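Local coordinates for putative nucleoprotein (Infectious salmon anemia virus, PDB 4EWC), which encapsidates the negative-strand viral RNA, shielding it from nucleases and forming the ribonucleoprotein that serves as template for transcription and replication, at residues 291-296 with 452-457. Residues are numbered along the deposited sequence; the frame is centred on the assembly and turned at random.
Sequences YTTLAE and TAFCSA
The ring of Phe454 lies with one face against the backbone of Thr292 and Thr293. Thr293 CA sits over that face, 3.7 Å from the ring centroid and 8° off the ring normal, a CH-pi contact. CG2 of Thr293 lies anti to its own carbonyl carbon and reaches Phe454 CD1 at 3.8 Å. The carbonyl of Thr292 lies over the same face, with its O 3.5 Å from Phe454 CZ. Glu296 CA lies at the edge, in the ring plane, and its CB is 3.8 Å from Phe454 CD2. Phe454 sits in a type I beta turn from Thr452 to Cys455, in the loop between helix 438-449 and helix 457-463. Within it, Thr452 OG1 accepts from Phe454 N (3.2 Å, 163°), an ST turn. The partner combines part of a 3-10 segment with the loop that carries Glu296, between helices 279-284 and 302-305, so the contact joins the helical-bundle region to the C-terminal region. Gln273 also touches the Phe454 side chain. The Glu296 carboxylate passes near Thr452, with OE1 4.0 Å from OG1, but OE1 forms its salt bridge with Lys266. Thr293 OG1 is hydrogen-bonded to Asn517 of the second subunit, whose Trp514 packs on Thr292 and Thr293.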
loop_
_atom_site.group_PDB
_atom_site.type_symbol
_atom_site.label_atom_id
_atom_site.label_comp_id
_atom_site.label_asym_id
_atom_site.label_seq_id
_atom_site.Cartn_x
_atom_site.Cartn_y
_atom_site.Cartn_z
ATOM N N TYR A 291 0.584 -21.430 0.666
ATOM C CA TYR A 291 0.755 -21.900 -0.698
ATOM C C TYR A 291 -0.490 -21.758 -1.553
ATOM O O TYR A 291 -0.533 -22.260 -2.679
ATOM C CB TYR A 291 1.177 -23.373 -0.698
ATOM C CG TYR A 291 2.455 -23.606 0.051
ATOM C CD1 TYR A 291 3.525 -22.730 -0.093
ATOM C CD2 TYR A 291 2.584 -24.679 0.925
ATOM C CE1 TYR A 291 4.679 -22.918 0.595
ATOM C CE2 TYR A 291 3.747 -24.877 1.632
ATOM C CZ TYR A 291 4.793 -23.996 1.464
ATOM O OH TYR A 291 5.959 -24.191 2.159
ATOM N N THR A 292 -1.513 -21.095 -1.025
ATOM C CA THR A 292 -2.757 -20.908 -1.776
ATOM C C THR A 292 -2.489 -20.053 -3.003
ATOM O O THR A 292 -3.058 -20.287 -4.061
ATOM C CB THR A 292 -3.853 -20.273 -0.920
ATOM O OG1 THR A 292 -4.068 -21.086 0.244
ATOM C CG2 THR A 292 -5.175 -20.163 -1.706
ATOM N N THR A 293 -1.579 -19.092 -2.869
ATOM C CA THR A 293 -1.218 -18.226 -3.988
ATOM C C THR A 293 -0.676 -18.999 -5.193
ATOM O O THR A 293 -0.631 -18.478 -6.299
ATOM C CB THR A 293 -0.240 -17.093 -3.575
ATOM O OG1 THR A 293 1.044 -17.637 -3.248
ATOM C CG2 THR A 293 -0.797 -16.311 -2.372
ATOM N N LEU A 294 -0.307 -20.255 -4.984
ATOM C CA LEU A 294 0.147 -21.104 -6.072
ATOM C C LEU A 294 -0.987 -21.875 -6.738
ATOM O O LEU A 294 -0.735 -22.732 -7.596
ATOM C CB LEU A 294 1.202 -22.091 -5.579
ATOM C CG LEU A 294 2.386 -21.447 -4.857
ATOM C CD1 LEU A 294 3.296 -22.533 -4.298
ATOM C CD2 LEU A 294 3.128 -20.474 -5.765
ATOM N N ALA A 295 -2.228 -21.565 -6.365
ATOM C CA ALA A 295 -3.370 -22.300 -6.890
ATOM C C ALA A 295 -4.253 -21.486 -7.839
ATOM O O ALA A 295 -5.426 -21.822 -8.012
ATOM C CB ALA A 295 -4.200 -22.858 -5.758
ATOM N N GLU A 296 -3.710 -20.433 -8.454
ATOM C CA GLU A 296 -4.502 -19.634 -9.384
ATOM C C GLU A 296 -5.112 -20.507 -10.488
ATOM O O GLU A 296 -4.472 -21.418 -10.984
ATOM C CB GLU A 296 -3.694 -18.466 -9.972
ATOM C CG GLU A 296 -2.774 -18.819 -11.126
ATOM C CD GLU A 296 -1.764 -17.718 -11.423
ATOM O OE1 GLU A 296 -1.907 -16.982 -12.446
ATOM O OE2 GLU A 296 -0.824 -17.589 -10.604
ATOM N N THR A 452 -5.814 -12.837 -12.034
ATOM C CA THR A 452 -5.316 -13.504 -10.827
ATOM C C THR A 452 -5.779 -12.861 -9.534
ATOM O O THR A 452 -5.662 -11.654 -9.352
ATOM C CB THR A 452 -3.762 -13.627 -10.808
ATOM O OG1 THR A 452 -3.366 -14.416 -9.676
ATOM C CG2 THR A 452 -3.063 -12.239 -10.792
ATOM N N ALA A 453 -6.295 -13.669 -8.616
ATOM C CA ALA A 453 -6.670 -13.137 -7.300
ATOM C C ALA A 453 -5.449 -12.836 -6.432
ATOM O O ALA A 453 -5.582 -12.253 -5.366
ATOM C CB ALA A 453 -7.632 -14.084 -6.568
ATOM N N PHE A 454 -4.264 -13.219 -6.884
ATOM C CA PHE A 454 -3.101 -13.157 -6.012
ATOM C C PHE A 454 -2.165 -12.029 -6.353
ATOM O O PHE A 454 -1.009 -12.014 -5.918
ATOM C CB PHE A 454 -2.389 -14.513 -5.992
ATOM C CG PHE A 454 -3.312 -15.640 -5.668
ATOM C CD1 PHE A 454 -3.962 -15.673 -4.443
ATOM C CD2 PHE A 454 -3.602 -16.618 -6.599
ATOM C CE1 PHE A 454 -4.841 -16.672 -4.145
ATOM C CE2 PHE A 454 -4.499 -17.630 -6.294
ATOM C CZ PHE A 454 -5.113 -17.653 -5.063
ATOM N N CYS A 455 -2.684 -11.075 -7.125
ATOM C CA CYS A 455 -1.892 -9.937 -7.590
ATOM C C CYS A 455 -1.709 -8.956 -6.456
ATOM O O CYS A 455 -2.531 -8.886 -5.560
ATOM C CB CYS A 455 -2.586 -9.231 -8.743
ATOM S SG CYS A 455 -1.712 -7.769 -9.367
ATOM N N SER A 456 -0.626 -8.203 -6.504
ATOM C CA SER A 456 -0.401 -7.112 -5.574
ATOM C C SER A 456 -1.632 -6.210 -5.458
ATOM O O SER A 456 -2.265 -5.864 -6.469
ATOM C CB SER A 456 0.806 -6.279 -6.037
ATOM O OG SER A 456 0.782 -4.978 -5.474
ATOM N N ALA A 457 -1.977 -5.846 -4.226
ATOM C CA ALA A 457 -3.088 -4.931 -3.984
ATOM C C ALA A 457 -2.809 -3.541 -4.553
ATOM O O ALA A 457 -3.712 -2.909 -5.098
ATOM C CB ALA A 457 -3.398 -4.838 -2.493
#